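Local coordinates for protein phosphoserine aminotransferase (Bacillus alcalophilus, PDB 4AZK) that interconverts 3-phosphohydroxypyruvate and O-phosphoserine by pyridoxal-phosphate-dependent transamination with glutamate in serine biosynthesis, acting as a homodimer, at residues L145-N150 against Q159-I164; T152-Q157 against R328-C333. All coordinates share one frame; numbering follows the deposited sequence.

Contact 1: L145-N150 against Q159-I164; sequences LHITSN and QNFPEI
Ile-147 and Phe-161 meet at a slant: the terminal methyl CD1 of Ile-147 lies 3.6 Å from Phe-161 CD1 and also reaches Phe-161 CE1. Two torsions explain the reach. CG1 of Ile-147 sits between its backbone N and carbonyl carbon (chi1 66°), and CD1 then runs on fully extended (chi2 172°), so the methyl projects out from the strand. Farther along the same ring, Ser-149 comes to the edge, near the ring plane, with its CB 3.8 Å from Phe-161 CE1. The serine touches through carbon; its OG is turned to a hydrogen bond with Asp-176. Strand 142-148 is an inner strand of the mixed seven-stranded sheet found in fold-type I pyridoxal-phosphate enzymes, and residues 161-164 run back alongside 145-149 in nearly the reverse direction, 171° apart, without strand pairing. Because side chains alternate, Leu-145 and Ile-147 turn toward this returning loop, while Thr-148 points away and touches the cofactor. Pro-162 closes over Ile-147 more loosely, its CD 4.5 Å from Ile-147 CD1. Phe-187 meets the Phe-161 ring edge-to-face. At the other end Leu-145 and Ile-164 cross at about a right angle, methyl against methyl, with Leu-145 CD2 3.7 Å from Ile-164 CD1.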
loop_
_atom_site.group_PDB
_atom_site.type_symbol
_atom_site.label_atom_id
_atom_site.label_comp_id
_atom_site.label_asym_id
_atom_site.label_seq_id
_atom_site.Cartn_x
_atom_site.Cartn_y
_atom_site.Cartn_z
ATOM N N LEU A 145 5.546 14.204 22.120
ATOM C CA LEU A 145 6.090 15.340 21.397
ATOM C C LEU A 145 6.491 14.835 20.016
ATOM O O LEU A 145 7.236 13.872 19.927
ATOM C CB LEU A 145 7.340 15.885 22.099
ATOM C CG LEU A 145 7.914 17.151 21.429
ATOM C CD1 LEU A 145 6.979 18.337 21.471
ATOM C CD2 LEU A 145 9.270 17.519 22.038
ATOM N N HIS A 146 5.964 15.468 18.976
ATOM C CA HIS A 146 6.189 15.003 17.597
ATOM C C HIS A 146 7.089 15.995 16.840
ATOM O O HIS A 146 6.840 17.228 16.855
ATOM C CB HIS A 146 4.840 14.893 16.893
ATOM C CG HIS A 146 4.911 14.422 15.462
ATOM N ND1 HIS A 146 5.301 15.232 14.416
ATOM C CD2 HIS A 146 4.619 13.215 14.922
ATOM C CE1 HIS A 146 5.246 14.531 13.288
ATOM N NE2 HIS A 146 4.836 13.311 13.570
ATOM N N ILE A 147 8.097 15.455 16.166
ATOM C CA ILE A 147 8.966 16.264 15.319
ATOM C C ILE A 147 9.010 15.661 13.917
ATOM O O ILE A 147 8.641 14.496 13.696
ATOM C CB ILE A 147 10.417 16.361 15.868
ATOM C CG1 ILE A 147 11.117 15.012 15.850
ATOM C CG2 ILE A 147 10.423 16.931 17.293
ATOM C CD1 ILE A 147 12.589 15.099 16.191
ATOM N N THR A 148 9.483 16.482 12.983
ATOM C CA THR A 148 9.736 16.073 11.601
ATOM C C THR A 148 11.225 16.224 11.384
ATOM O O THR A 148 11.716 17.350 11.378
ATOM C CB THR A 148 8.952 16.976 10.618
ATOM O OG1 THR A 148 7.568 17.075 11.020
ATOM C CG2 THR A 148 9.005 16.407 9.205
ATOM N N SER A 149 11.952 15.108 11.279
ATOM C CA SER A 149 13.424 15.164 11.282
ATOM C C SER A 149 13.953 15.919 10.075
ATOM O O SER A 149 14.914 16.675 10.190
ATOM C CB SER A 149 14.044 13.778 11.314
ATOM O OG SER A 149 13.572 12.961 10.262
ATOM N N ASN A 150 13.346 15.700 8.926
ATOM C CA ASN A 150 13.780 16.344 7.683
ATOM C C ASN A 150 12.546 16.939 7.021
ATOM O O ASN A 150 11.548 16.247 6.757
ATOM C CB ASN A 150 14.512 15.357 6.800
ATOM C CG ASN A 150 15.146 16.024 5.580
ATOM O OD1 ASN A 150 16.221 16.607 5.682
ATOM N ND2 ASN A 150 14.483 15.954 4.444
ATOM N N GLN A 159 19.888 18.642 12.951
ATOM C CA GLN A 159 21.286 18.251 12.933
ATOM C C GLN A 159 21.548 17.272 14.082
ATOM O O GLN A 159 22.414 16.419 13.994
ATOM C CB GLN A 159 22.169 19.526 12.988
ATOM C CG GLN A 159 21.674 20.646 12.016
ATOM C CD GLN A 159 21.998 20.363 10.532
ATOM O OE1 GLN A 159 23.167 20.146 10.202
ATOM N NE2 GLN A 159 20.965 20.387 9.629
ATOM N N ASN A 160 20.770 17.410 15.154
ATOM C CA ASN A 160 20.739 16.462 16.256
ATOM C C ASN A 160 19.352 16.592 16.863
ATOM O O ASN A 160 18.561 17.440 16.443
ATOM C CB ASN A 160 21.781 16.799 17.310
ATOM C CG ASN A 160 21.859 18.267 17.566
ATOM O OD1 ASN A 160 20.900 18.878 18.026
ATOM N ND2 ASN A 160 22.996 18.869 17.221
ATOM N N PHE A 161 19.067 15.758 17.850
ATOM C CA PHE A 161 17.708 15.627 18.349
ATOM C C PHE A 161 17.630 16.003 19.818
ATOM O O PHE A 161 18.592 15.810 20.564
ATOM C CB PHE A 161 17.218 14.199 18.149
ATOM C CG PHE A 161 17.098 13.800 16.695
ATOM C CD1 PHE A 161 16.147 14.397 15.888
ATOM C CD2 PHE A 161 17.944 12.864 16.144
ATOM C CE1 PHE A 161 16.030 14.018 14.559
ATOM C CE2 PHE A 161 17.835 12.509 14.807
ATOM C CZ PHE A 161 16.873 13.091 14.029
ATOM N N PRO A 162 16.470 16.503 20.231
ATOM C CA PRO A 162 16.287 16.946 21.611
ATOM C C PRO A 162 16.208 15.796 22.591
ATOM O O PRO A 162 15.779 14.694 22.249
ATOM C CB PRO A 162 14.961 17.691 21.555
ATOM C CG PRO A 162 14.212 17.014 20.465
ATOM C CD PRO A 162 15.256 16.722 19.427
ATOM N N GLU A 163 16.651 16.064 23.821
ATOM C CA GLU A 163 16.607 15.066 24.863
ATOM C C GLU A 163 15.290 15.307 25.591
ATOM O O GLU A 163 15.092 16.337 26.209
ATOM C CB GLU A 163 17.794 15.204 25.816
ATOM N N ILE A 164 14.388 14.349 25.440
ATOM C CA ILE A 164 13.006 14.474 25.868
ATOM C C ILE A 164 12.765 13.279 26.767
ATOM O O ILE A 164 12.951 12.140 26.338
ATOM C CB ILE A 164 12.073 14.418 24.623
ATOM C CG1 ILE A 164 12.313 15.645 23.744
ATOM C CG2 ILE A 164 10.605 14.352 24.979
ATOM C CD1 ILE A 164 12.077 16.972 24.458
#

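Contact 2: T152-Q157 against R328-C333; sequences TIYGTQ and RSVGGC. With PLP (pyridoxal-5'-phosphate), chain C.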
loop_
_atom_site.group_PDB
_atom_site.type_symbol
_atom_site.label_atom_id
_atom_site.label_comp_id
_atom_site.label_asym_id
_atom_site.label_seq_id
_atom_site.Cartn_x
_atom_site.Cartn_y
_atom_site.Cartn_z
ATOM N N THR A 152 10.958 18.081 4.147
ATOM C CA THR A 152 11.195 17.785 2.732
ATOM C C THR A 152 10.941 18.944 1.798
ATOM O O THR A 152 11.663 19.110 0.801
ATOM C CB THR A 152 10.306 16.604 2.350
ATOM O OG1 THR A 152 10.243 15.726 3.488
ATOM C CG2 THR A 152 10.895 15.874 1.155
ATOM N N ILE A 153 9.910 19.720 2.092
ATOM C CA ILE A 153 9.513 20.847 1.265
ATOM C C ILE A 153 10.400 22.073 1.451
ATOM O O ILE A 153 10.715 22.778 0.470
ATOM C CB ILE A 153 8.020 21.168 1.481
ATOM C CG1 ILE A 153 7.186 20.062 0.844
ATOM C CG2 ILE A 153 7.664 22.535 0.924
ATOM C CD1 ILE A 153 5.735 20.058 1.263
ATOM N N TYR A 154 10.834 22.299 2.676
ATOM C CA TYR A 154 11.608 23.497 3.008
ATOM C C TYR A 154 13.099 23.289 2.972
ATOM O O TYR A 154 13.842 24.261 2.878
ATOM C CB TYR A 154 11.121 24.090 4.324
ATOM C CG TYR A 154 9.777 24.750 4.175
ATOM C CD1 TYR A 154 9.683 26.042 3.692
ATOM C CD2 TYR A 154 8.594 24.087 4.517
ATOM C CE1 TYR A 154 8.461 26.656 3.530
ATOM C CE2 TYR A 154 7.374 24.690 4.361
ATOM C CZ TYR A 154 7.313 25.981 3.883
ATOM O OH TYR A 154 6.105 26.589 3.746
ATOM N N GLY A 155 13.576 22.047 2.967
ATOM C CA GLY A 155 14.998 21.789 2.847
ATOM C C GLY A 155 15.798 22.011 4.122
ATOM O O GLY A 155 16.979 22.350 4.090
ATOM N N THR A 156 15.146 21.838 5.276
ATOM C CA THR A 156 15.819 21.917 6.550
ATOM C C THR A 156 15.761 20.564 7.265
ATOM O O THR A 156 14.955 19.695 6.914
ATOM C CB THR A 156 15.170 22.933 7.462
ATOM O OG1 THR A 156 13.832 22.513 7.716
ATOM C CG2 THR A 156 15.140 24.313 6.809
ATOM N N GLN A 157 16.637 20.414 8.246
ATOM C CA GLN A 157 16.834 19.135 8.894
ATOM C C GLN A 157 17.424 19.299 10.271
ATOM O O GLN A 157 18.312 20.135 10.476
ATOM C CB GLN A 157 17.774 18.307 8.019
ATOM C CG GLN A 157 18.027 16.882 8.488
ATOM C CD GLN A 157 19.062 16.166 7.614
ATOM O OE1 GLN A 157 19.968 16.801 7.038
ATOM N NE2 GLN A 157 18.949 14.855 7.520
ATOM N N ARG A 328 5.506 24.528 -4.511
ATOM C CA ARG A 328 5.055 25.932 -4.649
ATOM C C ARG A 328 5.282 26.872 -3.448
ATOM O O ARG A 328 5.206 28.093 -3.583
ATOM C CB ARG A 328 3.572 25.960 -4.970
ATOM C CG ARG A 328 2.716 25.194 -3.949
ATOM C CD ARG A 328 1.261 25.030 -4.437
ATOM N NE ARG A 328 0.487 24.034 -3.680
ATOM C CZ ARG A 328 0.528 22.711 -3.885
ATOM N NH1 ARG A 328 1.327 22.180 -4.811
ATOM N NH2 ARG A 328 -0.226 21.901 -3.147
ATOM N N SER A 329 5.576 26.312 -2.292
ATOM C CA SER A 329 5.568 27.054 -1.051
ATOM C C SER A 329 6.937 27.709 -0.888
ATOM O O SER A 329 7.086 28.680 -0.147
ATOM C CB SER A 329 5.298 26.105 0.136
ATOM O OG SER A 329 4.222 25.198 -0.125
ATOM N N VAL A 330 7.943 27.163 -1.567
ATOM C CA VAL A 330 9.261 27.798 -1.601
ATOM C C VAL A 330 9.511 28.398 -2.985
ATOM O O VAL A 330 10.404 29.268 -3.157
ATOM C CB VAL A 330 10.396 26.783 -1.271
ATOM C CG1 VAL A 330 11.799 27.445 -1.413
ATOM C CG2 VAL A 330 10.211 26.205 0.136
ATOM N N GLY A 331 8.709 27.924 -3.942
ATOM C CA GLY A 331 8.991 28.050 -5.368
ATOM C C GLY A 331 10.351 27.500 -5.722
ATOM O O GLY A 331 10.932 26.704 -4.982
ATOM N N GLY A 332 10.876 27.922 -6.858
ATOM C CA GLY A 332 12.239 27.615 -7.204
ATOM C C GLY A 332 12.494 26.134 -7.438
ATOM O O GLY A 332 11.732 25.510 -8.160
ATOM N N CYS A 333 13.602 25.648 -6.884
ATOM C CA CYS A 333 14.132 24.324 -7.179
ATOM C C CYS A 333 14.337 23.521 -5.913
ATOM O O CYS A 333 14.612 24.063 -4.863
ATOM C CB CYS A 333 15.468 24.473 -7.843
ATOM S SG CYS A 333 15.375 25.703 -9.187
HETATM N N1 PLP C . 6.252 13.313 5.690
HETATM C C2 PLP C . 7.407 13.667 4.990
HETATM C C2A PLP C . 8.516 14.294 5.793
HETATM C C3 PLP C . 7.488 13.478 3.618
HETATM O O3 PLP C . 8.542 13.818 3.038
HETATM C C4 PLP C . 6.419 12.874 2.941
HETATM C C4A PLP C . 6.424 12.616 1.448
HETATM C C5 PLP C . 5.262 12.541 3.641
HETATM C C6 PLP C . 5.208 12.739 5.003
HETATM C C5A PLP C . 4.069 11.928 2.963
HETATM O O4P PLP C . 4.234 10.540 2.650
HETATM P P PLP C . 3.081 9.713 1.886
HETATM O O1P PLP C . 2.949 10.361 0.544
HETATM O O2P PLP C . 1.843 9.831 2.743
HETATM O O3P PLP C . 3.685 8.381 1.884
HETATM O O HOH W 1 6.235 29.327 2.538
#
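Tyr-154 and Val-330 join two distant parts of the fold-type I architecture of this class-V aminotransferase: residues 152-157, which form the connecting turn and second strand of a short antiparallel hairpin (150-151 with 156-157), and the glycine-rich loop of residues 328-333, which runs into strand 333-336. The direct contact is van der Waals in kind, and no hydrogen bond passes straight between the segments. A single branch of the valine does most of the work. With CG1 anti to the backbone N (chi1 176°), CG2 is aimed at the turn, where it lies 3.6 Å from Tyr-154 CD1 and, in a direction roughly at right angles to that, 3.5 Å from Ile-153 O. The methyl meets the tyrosine ring obliquely. Near the far end of that ring, Ser-329 CB stands 3.7 Å from Tyr-154 OH, and Ile-153 CG2 covers one ring face toward its rim while also reaching Ser-329 CB, 4.4 Å away. Tyr-127 and His-288 add further ring contacts to Tyr-154. Water supplies the polar tie: one molecule, at the edge of the tyrosine ring and in its plane, lies 3.0 Å from Tyr-154 OH and donates to Ser-329 O, so the phenol and the loop backbone are joined through a single bridge. Backbone oxygens carry other polar links outward, Thr-152 O to Arg-334 and Val-330 O to Asn-302. The third kind of interaction belongs to the cofactor. Thr-152, one of its binding residues, also touches Trp-102, another of them, and its hydroxyl is hydrogen-bonded to Ser-175 OG as well as to the pyridoxal phosphate, with Thr-152 OG1 2.6 Å from PLP O3.

Contacts 1 and 2 use neighbouring lengths of one chain, 145-150 and 152-157, but differ in depth. Contact 1 lies in the buried interior, between an inner sheet strand and a loop nine residues further on; contact 2 is partly exposed and brings together segments 171 residues apart. Their chemistry follows: aliphatic and aromatic side chains plus a serine CB in the first, an aromatic-valine contact with a bridging water in the second. The segments alternate in sequence, 152-157 lying between the halves of contact 1, and the pairs touch where Asn-150 OD1 lies 3.3 Å from Gln-157 CB. Both border the pyridoxal phosphate, through Thr-148 and Asn-150 in contact 1 and Thr-152 in contact 2.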